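Local coordinates for sigma-C capsid protein (Avian reovirus, PDB 2VRS) that forms the homotrimeric fibre through which the virion attaches to host cells, and also induces apoptosis, at residues V163-D168 with R201-R206; A152-A157 with G178-S183; A80-F85 with T102-C107; L130-L135 with V185-F190; F85-R90 with S136-I141. One frame throughout, in Å; residues are numbered along the deposited sequence.

Interaction 1 (V163-D168 with R201-R206); sequences VSFTRD and RSLTVR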
# COMPACT_ATOMS: atom_id res chain seq x y z
N VAL C 163 -19.61 18.95 -2.06
CA VAL C 163 -20.43 19.72 -1.15
C VAL C 163 -21.84 19.75 -1.74
O VAL C 163 -22.01 19.77 -2.97
CB VAL C 163 -19.86 21.15 -1.00
CG1 VAL C 163 -20.80 22.05 -0.25
CG2 VAL C 163 -18.52 21.08 -0.26
N SER C 164 -22.83 19.74 -0.85
CA SER C 164 -24.22 19.99 -1.27
C SER C 164 -24.92 20.82 -0.18
O SER C 164 -24.50 20.78 0.98
CB SER C 164 -24.95 18.66 -1.52
OG SER C 164 -25.45 18.10 -0.33
N PHE C 165 -25.92 21.60 -0.56
CA PHE C 165 -26.68 22.34 0.46
C PHE C 165 -27.98 22.79 -0.17
O PHE C 165 -28.13 22.78 -1.42
CB PHE C 165 -25.88 23.56 0.94
CG PHE C 165 -25.34 24.43 -0.18
CD1 PHE C 165 -26.13 25.42 -0.78
CD2 PHE C 165 -24.05 24.22 -0.67
CE1 PHE C 165 -25.65 26.20 -1.84
CE2 PHE C 165 -23.56 25.00 -1.72
CZ PHE C 165 -24.34 26.00 -2.30
N THR C 166 -28.88 23.28 0.70
CA THR C 166 -30.14 23.87 0.24
C THR C 166 -30.01 25.40 0.31
O THR C 166 -29.53 25.96 1.31
CB THR C 166 -31.28 23.38 1.13
OG1 THR C 166 -31.35 21.96 1.03
CG2 THR C 166 -32.62 23.99 0.68
N ARG C 167 -30.44 26.06 -0.78
CA ARG C 167 -30.53 27.51 -0.88
C ARG C 167 -31.82 27.85 -1.65
O ARG C 167 -32.02 27.37 -2.78
CB ARG C 167 -29.34 28.08 -1.65
CG ARG C 167 -29.37 29.61 -1.83
CD ARG C 167 -28.24 30.08 -2.71
NE ARG C 167 -28.32 31.52 -2.95
CZ ARG C 167 -27.36 32.41 -2.73
NH1 ARG C 167 -26.16 32.05 -2.28
NH2 ARG C 167 -27.59 33.69 -3.00
N ASP C 168 -32.69 28.63 -1.01
CA ASP C 168 -34.03 28.94 -1.54
C ASP C 168 -34.77 27.68 -1.94
O ASP C 168 -35.17 27.51 -3.10
CB ASP C 168 -33.93 29.90 -2.74
CG ASP C 168 -33.20 31.19 -2.41
OD1 ASP C 168 -33.30 31.68 -1.25
OD2 ASP C 168 -32.52 31.72 -3.32
N ARG C 201 -28.36 25.94 4.06
CA ARG C 201 -28.57 25.04 5.18
C ARG C 201 -28.46 23.62 4.67
O ARG C 201 -28.27 23.41 3.46
CB ARG C 201 -29.94 25.28 5.83
CG ARG C 201 -31.12 25.02 4.88
CD ARG C 201 -32.50 25.21 5.53
NE ARG C 201 -33.55 25.21 4.51
CZ ARG C 201 -34.33 24.18 4.22
NH1 ARG C 201 -34.20 23.03 4.88
NH2 ARG C 201 -35.25 24.32 3.27
N SER C 202 -28.54 22.64 5.57
CA SER C 202 -28.43 21.21 5.19
C SER C 202 -27.14 20.97 4.39
O SER C 202 -27.15 20.30 3.33
CB SER C 202 -29.64 20.76 4.33
OG SER C 202 -30.85 20.95 5.06
N LEU C 203 -26.06 21.54 4.89
CA LEU C 203 -24.76 21.40 4.21
C LEU C 203 -24.23 20.00 4.43
O LEU C 203 -24.29 19.48 5.55
CB LEU C 203 -23.77 22.45 4.75
CG LEU C 203 -22.31 22.43 4.25
CD1 LEU C 203 -22.16 22.83 2.74
CD2 LEU C 203 -21.48 23.38 5.16
N THR C 204 -23.74 19.34 3.37
CA THR C 204 -23.07 18.06 3.53
C THR C 204 -21.68 18.25 2.91
O THR C 204 -21.49 19.04 1.96
CB THR C 204 -23.80 16.88 2.79
OG1 THR C 204 -23.76 17.13 1.39
CG2 THR C 204 -25.27 16.73 3.27
N VAL C 205 -20.69 17.61 3.51
CA VAL C 205 -19.30 17.69 3.01
C VAL C 205 -18.82 16.23 2.98
O VAL C 205 -18.99 15.49 3.97
CB VAL C 205 -18.39 18.51 3.98
CG1 VAL C 205 -16.93 18.40 3.57
CG2 VAL C 205 -18.78 20.01 4.01
N ARG C 206 -18.30 15.80 1.84
CA ARG C 206 -17.71 14.46 1.72
C ARG C 206 -16.34 14.60 1.08
O ARG C 206 -16.19 15.23 0.01
CB ARG C 206 -18.59 13.55 0.85
CG ARG C 206 -19.96 13.36 1.43
CD ARG C 206 -20.61 12.11 0.87
NE ARG C 206 -19.79 10.91 1.05
CZ ARG C 206 -20.15 9.70 0.63
NH1 ARG C 206 -21.32 9.55 0.02
NH2 ARG C 206 -19.37 8.65 0.82
O HOH W 1 -27.62 18.73 1.22
O HOH W 2 -33.06 20.98 2.94

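Interaction 2 (A152-A157 with G178-S183); sequences AGFQAA and GVYSSS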
# COMPACT_ATOMS: atom_id res chain seq x y z
N ALA C 152 2.46 14.08 5.31
CA ALA C 152 3.16 15.20 4.71
C ALA C 152 2.97 15.18 3.19
O ALA C 152 2.76 16.25 2.60
CB ALA C 152 4.67 15.14 5.05
N GLY C 153 2.96 14.00 2.58
CA GLY C 153 2.81 13.91 1.12
C GLY C 153 1.43 14.44 0.70
O GLY C 153 1.31 15.19 -0.25
N PHE C 154 0.40 14.00 1.42
CA PHE C 154 -0.98 14.38 1.07
C PHE C 154 -1.16 15.90 1.20
O PHE C 154 -1.79 16.53 0.35
CB PHE C 154 -1.99 13.63 1.96
CG PHE C 154 -3.42 13.84 1.53
CD1 PHE C 154 -3.97 12.99 0.55
CD2 PHE C 154 -4.19 14.90 2.03
CE1 PHE C 154 -5.31 13.16 0.10
CE2 PHE C 154 -5.52 15.09 1.58
CZ PHE C 154 -6.09 14.19 0.63
N GLN C 155 -0.58 16.50 2.24
CA GLN C 155 -0.76 17.90 2.54
C GLN C 155 -0.28 18.82 1.44
O GLN C 155 -0.73 19.97 1.35
CB GLN C 155 -0.02 18.24 3.84
CG GLN C 155 -0.70 17.77 5.09
CD GLN C 155 0.14 18.17 6.32
OE1 GLN C 155 0.47 19.34 6.45
NE2 GLN C 155 0.50 17.22 7.15
N ALA C 156 0.59 18.29 0.57
CA ALA C 156 1.26 19.12 -0.41
C ALA C 156 0.39 19.63 -1.59
O ALA C 156 0.83 20.49 -2.37
CB ALA C 156 2.50 18.37 -0.93
N ALA C 157 -0.84 19.11 -1.72
CA ALA C 157 -1.74 19.45 -2.81
C ALA C 157 -3.15 19.73 -2.29
O ALA C 157 -3.60 19.12 -1.33
CB ALA C 157 -1.80 18.30 -3.83
N GLY C 178 -10.37 21.27 -1.24
CA GLY C 178 -9.81 21.70 0.03
C GLY C 178 -8.30 21.78 -0.02
O GLY C 178 -7.68 21.30 -0.96
N VAL C 179 -7.70 22.42 0.99
CA VAL C 179 -6.23 22.42 1.12
C VAL C 179 -5.90 22.58 2.58
O VAL C 179 -6.59 23.32 3.30
CB VAL C 179 -5.60 23.54 0.22
CG1 VAL C 179 -5.97 24.94 0.74
CG2 VAL C 179 -4.08 23.39 0.14
N TYR C 180 -4.88 21.86 3.03
CA TYR C 180 -4.34 22.01 4.39
C TYR C 180 -3.40 23.20 4.46
O TYR C 180 -2.42 23.26 3.74
CB TYR C 180 -3.61 20.74 4.84
CG TYR C 180 -4.60 19.67 5.31
CD1 TYR C 180 -5.15 18.77 4.38
CD2 TYR C 180 -5.01 19.61 6.63
CE1 TYR C 180 -6.07 17.80 4.79
CE2 TYR C 180 -5.96 18.66 7.06
CZ TYR C 180 -6.47 17.75 6.11
OH TYR C 180 -7.38 16.83 6.54
N SER C 181 -3.73 24.14 5.33
CA SER C 181 -2.81 25.27 5.64
C SER C 181 -1.75 24.86 6.67
O SER C 181 -0.69 25.48 6.76
CB SER C 181 -3.60 26.50 6.09
OG SER C 181 -4.44 26.20 7.20
N SER C 182 -2.04 23.83 7.47
CA SER C 182 -1.07 23.19 8.37
C SER C 182 -1.57 21.80 8.67
O SER C 182 -2.65 21.45 8.20
CB SER C 182 -0.96 23.96 9.67
OG SER C 182 -2.19 24.01 10.37
N SER C 183 -0.84 21.02 9.47
CA SER C 183 -1.24 19.60 9.69
C SER C 183 -2.62 19.48 10.38
O SER C 183 -3.29 18.45 10.26
CB SER C 183 -0.19 18.87 10.51
OG SER C 183 -0.12 19.44 11.82
O HOH W 3 -3.49 19.97 1.46
O HOH W 4 0.20 21.85 5.29

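Interaction 3 (A80-F85 with T102-C107); sequences AQLMQF and TVNAHC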
# COMPACT_ATOMS: atom_id res chain seq x y z
N ALA C 80 -10.04 -1.04 11.58
CA ALA C 80 -10.78 0.14 11.15
C ALA C 80 -11.62 0.70 12.29
O ALA C 80 -11.96 -0.01 13.27
CB ALA C 80 -11.65 -0.23 9.90
N GLN C 81 -11.98 1.97 12.16
CA GLN C 81 -12.85 2.63 13.11
C GLN C 81 -13.81 3.53 12.38
O GLN C 81 -13.47 4.14 11.36
CB GLN C 81 -12.05 3.60 14.00
CG GLN C 81 -10.94 3.05 14.79
CD GLN C 81 -10.14 4.19 15.41
OE1 GLN C 81 -8.98 4.41 15.06
NE2 GLN C 81 -10.78 4.94 16.30
N LEU C 82 -15.00 3.68 12.95
CA LEU C 82 -15.92 4.69 12.50
C LEU C 82 -16.06 5.68 13.67
O LEU C 82 -16.78 5.41 14.65
CB LEU C 82 -17.30 4.09 12.12
CG LEU C 82 -18.28 5.11 11.47
CD1 LEU C 82 -17.78 5.62 10.06
CD2 LEU C 82 -19.67 4.53 11.30
N MET C 83 -15.38 6.81 13.56
CA MET C 83 -15.44 7.88 14.56
C MET C 83 -16.63 8.79 14.32
O MET C 83 -16.95 9.13 13.19
CB MET C 83 -14.18 8.72 14.50
CG MET C 83 -12.93 7.97 14.77
SD MET C 83 -11.60 9.18 14.57
CE MET C 83 -10.21 8.17 14.95
N GLN C 84 -17.28 9.21 15.40
CA GLN C 84 -18.45 10.10 15.30
C GLN C 84 -18.18 11.26 16.27
O GLN C 84 -17.92 11.05 17.47
CB GLN C 84 -19.73 9.37 15.69
CG GLN C 84 -20.00 8.16 14.82
CD GLN C 84 -21.19 7.39 15.32
OE1 GLN C 84 -21.09 6.20 15.62
NE2 GLN C 84 -22.32 8.06 15.44
N PHE C 85 -18.14 12.47 15.73
CA PHE C 85 -17.97 13.68 16.54
C PHE C 85 -18.63 14.90 15.92
O PHE C 85 -19.14 14.85 14.79
CB PHE C 85 -16.48 13.90 16.81
CG PHE C 85 -15.62 13.91 15.56
CD1 PHE C 85 -15.43 15.10 14.85
CD2 PHE C 85 -14.98 12.75 15.11
CE1 PHE C 85 -14.62 15.12 13.69
CE2 PHE C 85 -14.16 12.76 13.96
CZ PHE C 85 -13.99 13.94 13.25
N THR C 102 -22.10 17.48 12.02
CA THR C 102 -22.01 16.13 12.53
C THR C 102 -21.13 15.30 11.59
O THR C 102 -21.39 15.20 10.38
CB THR C 102 -23.43 15.53 12.62
OG1 THR C 102 -24.16 16.32 13.57
CG2 THR C 102 -23.41 14.07 13.04
N VAL C 103 -20.06 14.75 12.14
CA VAL C 103 -19.02 14.12 11.29
C VAL C 103 -18.92 12.64 11.60
O VAL C 103 -18.84 12.25 12.76
CB VAL C 103 -17.61 14.74 11.51
CG1 VAL C 103 -16.57 14.00 10.64
CG2 VAL C 103 -17.60 16.27 11.21
N ASN C 104 -18.91 11.82 10.55
CA ASN C 104 -18.47 10.44 10.67
C ASN C 104 -17.18 10.30 9.87
O ASN C 104 -17.16 10.63 8.70
CB ASN C 104 -19.49 9.50 10.04
CG ASN C 104 -20.67 9.25 10.95
OD1 ASN C 104 -20.65 8.35 11.78
ND2 ASN C 104 -21.71 10.02 10.77
N ALA C 105 -16.13 9.83 10.53
CA ALA C 105 -14.82 9.63 9.94
C ALA C 105 -14.56 8.13 9.91
O ALA C 105 -14.45 7.46 10.95
CB ALA C 105 -13.72 10.43 10.77
N HIS C 106 -14.52 7.58 8.70
CA HIS C 106 -14.28 6.15 8.54
C HIS C 106 -12.81 5.94 8.28
O HIS C 106 -12.29 6.32 7.22
CB HIS C 106 -15.14 5.59 7.38
CG HIS C 106 -14.97 4.11 7.17
ND1 HIS C 106 -14.67 3.57 5.94
CD2 HIS C 106 -15.04 3.07 8.04
CE1 HIS C 106 -14.56 2.25 6.06
NE2 HIS C 106 -14.79 1.93 7.32
N CYS C 107 -12.14 5.33 9.25
CA CYS C 107 -10.67 5.22 9.20
C CYS C 107 -10.37 3.78 8.84
O CYS C 107 -10.73 2.87 9.58
CB CYS C 107 -10.04 5.59 10.54
SG CYS C 107 -10.64 7.15 11.17
O HOH W 5 -23.00 10.28 13.89

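Interaction 4 (L130-L135 with V185-F190); sequences LLTFDL and VFTITF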
# COMPACT_ATOMS: atom_id res chain seq x y z
N LEU C 130 -15.43 30.23 1.88
CA LEU C 130 -14.42 29.36 2.44
C LEU C 130 -14.90 28.84 3.79
O LEU C 130 -15.50 29.58 4.58
CB LEU C 130 -13.09 30.11 2.58
CG LEU C 130 -12.17 30.12 1.36
CD1 LEU C 130 -12.76 30.70 0.06
CD2 LEU C 130 -10.85 30.83 1.73
N LEU C 131 -14.63 27.57 4.06
CA LEU C 131 -15.07 26.92 5.32
C LEU C 131 -13.90 26.16 5.87
O LEU C 131 -13.35 25.28 5.22
CB LEU C 131 -16.22 25.96 5.04
CG LEU C 131 -17.11 25.57 6.21
CD1 LEU C 131 -17.71 26.86 6.86
CD2 LEU C 131 -18.26 24.60 5.79
N THR C 132 -13.53 26.51 7.09
CA THR C 132 -12.32 26.01 7.73
C THR C 132 -12.63 24.92 8.77
O THR C 132 -13.57 25.04 9.56
CB THR C 132 -11.48 27.21 8.28
OG1 THR C 132 -10.98 27.96 7.16
CG2 THR C 132 -10.29 26.69 9.13
N PHE C 133 -11.80 23.86 8.76
CA PHE C 133 -11.95 22.68 9.64
C PHE C 133 -10.61 22.51 10.38
O PHE C 133 -9.69 21.90 9.90
CB PHE C 133 -12.24 21.43 8.79
CG PHE C 133 -13.62 21.44 8.21
CD1 PHE C 133 -14.68 20.90 8.93
CD2 PHE C 133 -13.85 22.06 6.97
CE1 PHE C 133 -15.99 20.92 8.40
CE2 PHE C 133 -15.19 22.14 6.42
CZ PHE C 133 -16.23 21.55 7.14
N ASP C 134 -10.56 23.08 11.57
CA ASP C 134 -9.37 23.03 12.44
C ASP C 134 -9.65 22.00 13.50
O ASP C 134 -10.73 22.03 14.11
CB ASP C 134 -9.29 24.42 13.08
CG ASP C 134 -8.13 24.59 14.04
OD1 ASP C 134 -7.57 23.61 14.57
OD2 ASP C 134 -7.82 25.79 14.29
N LEU C 135 -8.70 21.09 13.76
CA LEU C 135 -8.95 19.99 14.76
C LEU C 135 -9.32 20.54 16.14
O LEU C 135 -10.04 19.87 16.89
CB LEU C 135 -7.74 19.07 14.88
CG LEU C 135 -7.30 18.25 13.66
CD1 LEU C 135 -6.06 17.41 14.10
CD2 LEU C 135 -8.47 17.37 13.15
N VAL C 185 -5.27 21.81 10.09
CA VAL C 185 -6.30 22.72 9.58
C VAL C 185 -6.42 22.62 8.07
O VAL C 185 -5.43 22.81 7.37
CB VAL C 185 -5.99 24.23 9.92
CG1 VAL C 185 -7.11 25.15 9.40
CG2 VAL C 185 -5.77 24.42 11.40
N PHE C 186 -7.62 22.35 7.57
CA PHE C 186 -7.88 22.50 6.16
C PHE C 186 -9.06 23.43 5.94
O PHE C 186 -9.90 23.64 6.82
CB PHE C 186 -8.09 21.16 5.40
CG PHE C 186 -9.38 20.43 5.74
CD1 PHE C 186 -9.40 19.55 6.82
CD2 PHE C 186 -10.53 20.56 4.90
CE1 PHE C 186 -10.55 18.84 7.11
CE2 PHE C 186 -11.69 19.83 5.17
CZ PHE C 186 -11.71 18.98 6.30
N THR C 187 -9.06 24.03 4.76
CA THR C 187 -10.13 24.93 4.33
C THR C 187 -10.66 24.48 2.97
O THR C 187 -9.89 24.15 2.06
CB THR C 187 -9.60 26.39 4.27
OG1 THR C 187 -9.16 26.76 5.59
CG2 THR C 187 -10.69 27.35 3.78
N ILE C 188 -11.98 24.41 2.85
CA ILE C 188 -12.61 24.14 1.58
C ILE C 188 -13.20 25.42 0.97
O ILE C 188 -13.65 26.31 1.70
CB ILE C 188 -13.68 23.04 1.71
CG1 ILE C 188 -14.87 23.52 2.53
CG2 ILE C 188 -13.01 21.78 2.30
CD1 ILE C 188 -16.03 22.50 2.57
N THR C 189 -13.19 25.48 -0.36
CA THR C 189 -13.72 26.62 -1.11
C THR C 189 -14.82 26.10 -2.05
O THR C 189 -14.61 25.13 -2.79
CB THR C 189 -12.60 27.23 -1.96
OG1 THR C 189 -11.57 27.73 -1.08
CG2 THR C 189 -13.16 28.35 -2.84
N PHE C 190 -15.99 26.73 -2.02
CA PHE C 190 -17.09 26.27 -2.86
C PHE C 190 -18.10 27.36 -3.24
O PHE C 190 -18.23 28.37 -2.52
CB PHE C 190 -17.78 25.04 -2.22
CG PHE C 190 -18.41 25.29 -0.86
CD1 PHE C 190 -17.69 25.07 0.32
CD2 PHE C 190 -19.76 25.69 -0.76
CE1 PHE C 190 -18.30 25.29 1.57
CE2 PHE C 190 -20.34 25.93 0.49
CZ PHE C 190 -19.62 25.70 1.64

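Interaction 5 (F85-R90 with S136-I141); sequences FRWMAR and SDITHI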
# COMPACT_ATOMS: atom_id res chain seq x y z
N PHE C 85 -18.14 12.47 15.73
CA PHE C 85 -17.97 13.68 16.54
C PHE C 85 -18.63 14.90 15.92
O PHE C 85 -19.14 14.85 14.79
CB PHE C 85 -16.48 13.90 16.81
CG PHE C 85 -15.62 13.91 15.56
CD1 PHE C 85 -15.43 15.10 14.85
CD2 PHE C 85 -14.98 12.75 15.11
CE1 PHE C 85 -14.62 15.12 13.69
CE2 PHE C 85 -14.16 12.76 13.96
CZ PHE C 85 -13.99 13.94 13.25
N ARG C 86 -18.62 16.01 16.65
CA ARG C 86 -19.13 17.27 16.14
C ARG C 86 -17.98 18.24 15.84
O ARG C 86 -16.99 18.31 16.58
CB ARG C 86 -20.13 17.87 17.15
CG ARG C 86 -21.33 16.94 17.39
CD ARG C 86 -22.34 17.07 16.27
NE ARG C 86 -23.42 18.01 16.59
CZ ARG C 86 -23.37 19.34 16.44
NH1 ARG C 86 -22.27 19.93 15.98
NH2 ARG C 86 -24.42 20.08 16.76
N TRP C 87 -18.13 18.99 14.75
CA TRP C 87 -17.03 19.88 14.33
C TRP C 87 -17.62 21.23 13.98
O TRP C 87 -18.52 21.31 13.13
CB TRP C 87 -16.35 19.29 13.07
CG TRP C 87 -14.95 19.70 12.87
CD1 TRP C 87 -14.34 20.84 13.32
CD2 TRP C 87 -13.96 18.98 12.12
NE1 TRP C 87 -13.01 20.87 12.91
CE2 TRP C 87 -12.76 19.73 12.18
CE3 TRP C 87 -13.97 17.75 11.41
CZ2 TRP C 87 -11.56 19.29 11.58
CZ3 TRP C 87 -12.77 17.31 10.79
CH2 TRP C 87 -11.59 18.07 10.89
N MET C 88 -17.14 22.29 14.64
CA MET C 88 -17.63 23.61 14.27
C MET C 88 -16.74 24.10 13.15
O MET C 88 -15.54 24.30 13.32
CB MET C 88 -17.61 24.59 15.46
CG MET C 88 -18.35 25.89 15.15
SD MET C 88 -17.85 27.20 16.30
CE MET C 88 -16.08 27.36 15.99
N ALA C 89 -17.32 24.24 11.96
CA ALA C 89 -16.57 24.73 10.85
C ALA C 89 -16.70 26.26 10.79
O ALA C 89 -17.78 26.81 11.05
CB ALA C 89 -17.13 24.15 9.56
N ARG C 90 -15.65 26.93 10.34
CA ARG C 90 -15.65 28.38 10.38
C ARG C 90 -15.69 29.00 9.02
O ARG C 90 -14.79 28.78 8.21
CB ARG C 90 -14.41 28.87 11.13
CG ARG C 90 -14.43 28.45 12.60
CD ARG C 90 -13.09 28.90 13.17
NE ARG C 90 -12.97 28.56 14.56
CZ ARG C 90 -13.34 29.36 15.55
NH1 ARG C 90 -13.88 30.55 15.30
NH2 ARG C 90 -13.16 28.94 16.80
N SER C 136 -8.85 21.75 16.46
CA SER C 136 -9.20 22.40 17.74
C SER C 136 -10.67 22.74 17.94
O SER C 136 -11.09 22.91 19.08
CB SER C 136 -8.37 23.67 17.94
OG SER C 136 -7.03 23.27 18.18
N ASP C 137 -11.43 22.79 16.84
CA ASP C 137 -12.86 23.08 16.85
C ASP C 137 -13.79 21.83 16.93
O ASP C 137 -15.01 21.95 16.89
CB ASP C 137 -13.24 23.95 15.65
CG ASP C 137 -12.64 25.33 15.75
OD1 ASP C 137 -12.64 25.89 16.87
OD2 ASP C 137 -12.18 25.86 14.72
N ILE C 138 -13.19 20.66 17.07
CA ILE C 138 -13.96 19.43 17.26
C ILE C 138 -14.43 19.49 18.72
O ILE C 138 -13.62 19.80 19.59
CB ILE C 138 -13.12 18.17 17.01
CG1 ILE C 138 -12.88 17.97 15.49
CG2 ILE C 138 -13.89 16.91 17.55
CD1 ILE C 138 -11.78 16.92 15.15
N THR C 139 -15.70 19.20 18.97
CA THR C 139 -16.29 19.43 20.29
C THR C 139 -15.72 18.56 21.41
O THR C 139 -15.51 19.04 22.55
CB THR C 139 -17.83 19.36 20.20
OG1 THR C 139 -18.25 20.50 19.46
CG2 THR C 139 -18.45 19.41 21.57
N HIS C 140 -15.48 17.29 21.10
CA HIS C 140 -14.90 16.38 22.08
C HIS C 140 -13.91 15.52 21.28
O HIS C 140 -14.29 14.54 20.64
CB HIS C 140 -16.02 15.54 22.71
CG HIS C 140 -15.58 14.77 23.91
ND1 HIS C 140 -15.49 13.39 23.92
CD2 HIS C 140 -15.18 15.18 25.14
CE1 HIS C 140 -15.06 12.99 25.10
NE2 HIS C 140 -14.83 14.05 25.84
N ILE C 141 -12.66 15.95 21.29
CA ILE C 141 -11.58 15.39 20.46
C ILE C 141 -11.52 13.86 20.59
O ILE C 141 -11.50 13.35 21.70
CB ILE C 141 -10.20 16.02 20.87
CG1 ILE C 141 -10.26 17.56 20.91
CG2 ILE C 141 -9.09 15.53 19.94
CD1 ILE C 141 -9.87 18.29 19.60
O HOH W 6 -17.69 15.79 19.31
O HOH W 7 -12.85 24.71 12.49

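Interaction 1 (V163-D168 with R201-R206)
Ser-164 and Thr-204 face each other as a hydrogen-bonded antiparallel pair where strands 163-167 and 203-206 run side by side in the beta-barrel of the fibre's C-terminal domain. From its CB, which rests 3.5 Å from Thr-204 OG1, Ser-164 extends to an OG lying between the backbone N and the carbonyl carbon (chi1 83°), and there OG meets Thr-204 OG1 at 2.6 Å in a hydroxyl-hydroxyl bond. The same OG is also bonded to a water that donates to the carbonyl oxygen of Ser-202.

The water sits beside a beta bulge: the register slips by one residue between Ser-164 and Thr-166, which pairs not with Ser-202 but with Arg-201; Thr-166 N reaches Arg-201 O at 2.8 Å in a nearly straight bond. The methyl CG2 of Thr-166 lies over one face of the Arg-201 guanidinium.

Away from these polar side chains, the buried side chains of Val-163, Leu-203, Val-205 and Phe-165 gather; that of Phe-165 packs on Phe-190 and Tyr-174, and Tyr-174 and His-172 bind a zinc ion. Leu-203 CD1 reaches across to two side chains of the partner strand, 4.1 Å from Phe-165 CD2 and a tight 3.4 Å from Val-163 CG1.

Interaction 2 (A152-A157 with G178-S183)
One water joins the two segments by three bonds: it donates to Gln-155 O at 2.8 Å and to Ala-157 O, and accepts from Tyr-180 N, also at 2.8 Å. A carbonyl of the weakly bonded helical turn 152-155 and one just beyond it are thereby tied to a strand amide that they do not reach directly. The water thus docks the turn on the end of a strand of the C-terminal beta-barrel, and it also lies at the edge of the Tyr-180 ring, in its plane.

A second water works through side-chain atoms. It donates to Gln-155 OE1 at 2.8 Å and, weakly, to Tyr-180 O. The amide is held from its other end as well, since Gln-155 NE2 is bonded to Pro-150 O. Gln-155 CG lies 4.2 Å from Tyr-180 CB, and the chain, extended beyond CG, carries the amide on to Ser-183, where NE2 comes within 3.8 Å of Ser-183 CB.

On the apolar side, Tyr-180 CE1 approaches the edge of the Phe-154 ring, 4.2 Å from Phe-154 CE2. Phe-159 meets both rings, and Phe-186 meets that of Tyr-180. The turn thus closes over the end of strand 170-180, just ahead of strand 159-167, with Ile-209 of strand 198-210 touching both aromatic residues and Tyr-76 of a neighbouring subunit packing on Phe-154.

Interaction 3 (A80-F85 with T102-C107)
Val-103 lies over one face of the Phe-85 ring, its CB 4.1 Å from the ring centroid in a CH-pi contact 26° off the normal. Phe-85 CG sits between its backbone N and carbonyl carbon (chi1 53°), a rotation that carries the ring across to strand 102-107, where CZ meets Val-103 CG1 at 3.7 Å. Two hydrogen bonds join the backbones of this pair, Val-103 N reaching Phe-85 O at 2.8 Å.

Asn-104, on the other face of the sheet, lies alongside Gln-84 with both side chains pointing the same way and their amide planes 29° apart. Its OD1 approaches Gln-84 CG at 3.1 Å, while a water accepts from Gln-84 NE2 and, weakly, from Asn-104 ND2. Tyr-177 of a neighbouring subunit packs on Asn-104 and on Leu-82.

The two strands are the arms of a beta hairpin, 81-92 with 98-108, and its regular alternation places Ala-105 back on the face of Val-103. There its methyl touches both Met-83 CB and Phe-85 CE2, the latter at 4.0 Å. His-106 returns to the face of Asn-104, where Ser-158 of a neighbouring subunit packs on it, and Leu-82 CD1 meets its CB at 3.8 Å, the two side chains crossing at about a right angle. At Cys-107 the row of Val-103 and Ala-105 continues: SG meets the end of the extended Met-83 side chain, 3.9 Å from Met-83 CE, and Cys-107 N gives Gln-81 O a nearly straight bond.

Interaction 4 (L130-L135 with V185-F190)
Phe-133 lays its CB over one face of the Phe-186 ring, 3.7 Å from the centroid and offset toward the rim. The ring planes are only 14° apart, but a lateral shift leaves the centroids 5.0 Å from each other and little of one ring above the other; the CH-pi contact supplies the overlap instead. Phe-186 CG lies between the backbone N and the carbonyl carbon (chi1 70°), which swings its ring back over the neighbouring strand. Further along, Ile-188 CD1 meets the edge of the Phe-133 ring, 4.0 Å from CE2, and Leu-131 CB touches the edge of Phe-190.

These side chains form part of the inner face of an antiparallel beta-barrel, the fold of the C-terminal domain of the fibre, in which strands 128-134 and 185-191 are neighbours. Strand 198-210 supplies Leu-203 and Val-205 to the same interior, and Trp-87 meets Phe-133 edge-to-face. Between the backbones, Phe-133 N donates to Phe-186 O at 2.7 Å, and Leu-131 and Ile-188 exchange two bonds.

The opposite face is more polar. Thr-132 OG1 and Thr-187 OG1 share a hydroxyl-hydroxyl bond of 2.7 Å at a non-hydrogen-bonded backbone pair, and Thr-132 CG2 packs on Val-185 CG1. Leu-130 lies alongside Thr-189 there, its CD1 3.4 Å from Thr-189 OG1, while Val-185 CG2 rests against the carboxylate of Asp-134, whose OD1 accepts from Ser-136 N.

Interaction 5 (F85-R90 with S136-I141)
Arg-90 grips Asp-137 side-on with two nitrogens, one to each carboxylate oxygen: NE to OD2 at 2.8 Å and NH2 to OD1 at 3.1 Å. Guanidinium and carboxylate planes are 49° apart; OD2 lies in the guanidinium plane but is itself approached from above the carboxylate plane. A water lies 2.6 Å from the same Asp-137 OD2 and 2.8 Å from Met-88 O. Met-88 CE covers the guanidinium from one face, over its centre.

Two backbone bonds fix the loop beside the strand. Met-88 N donates to Asp-137 O in an almost straight line, and Thr-139 N donates to Arg-86 O at 2.9 Å; between them Trp-87 and Ile-138 form a single backbone bridge. Another water accepts from Arg-86 N and, weakly, from His-140 N.

Ile-138 packs inward. Its CG1 stands almost on the normal of the five-membered ring of Trp-87, 3.6 Å from the centroid, and its CG2 and CD1 touch the Phe-85 ring. The indole NE1 is satisfied by Asp-134 O. The loop that follows strand 128-134 thus runs back along strand 81-92 of the C-terminal beta-barrel, whose other edge pairs with strand 98-108, while Leu-148 of the same long connection packs on Phe-85 and Ile-138.

All five contacts belong to the C-terminal beta-barrel. Interactions 1, 3 and 4 are antiparallel strand pairs with an apolar inner face and a more polar outer one, and interactions 1 and 4 share a core, where Leu-203 packs on Leu-131 and Val-163 on Phe-190. Interactions 2 and 5 attach non-strand pieces to the sheet: the first chiefly through waters, the second through direct backbone bonds, an Ile-Trp contact and a salt bridge to the exposed Arg-90. Phe-85 serves both interactions 3 and 5 on strand 81-92, while Trp-87 NE1 to Asp-134 O joins interaction 5 to 4. Interaction 2 meets interaction 4 through Val-179 and Thr-187. Neighbouring subunits touch interactions 1, 2 and 3 but not 4 and 5.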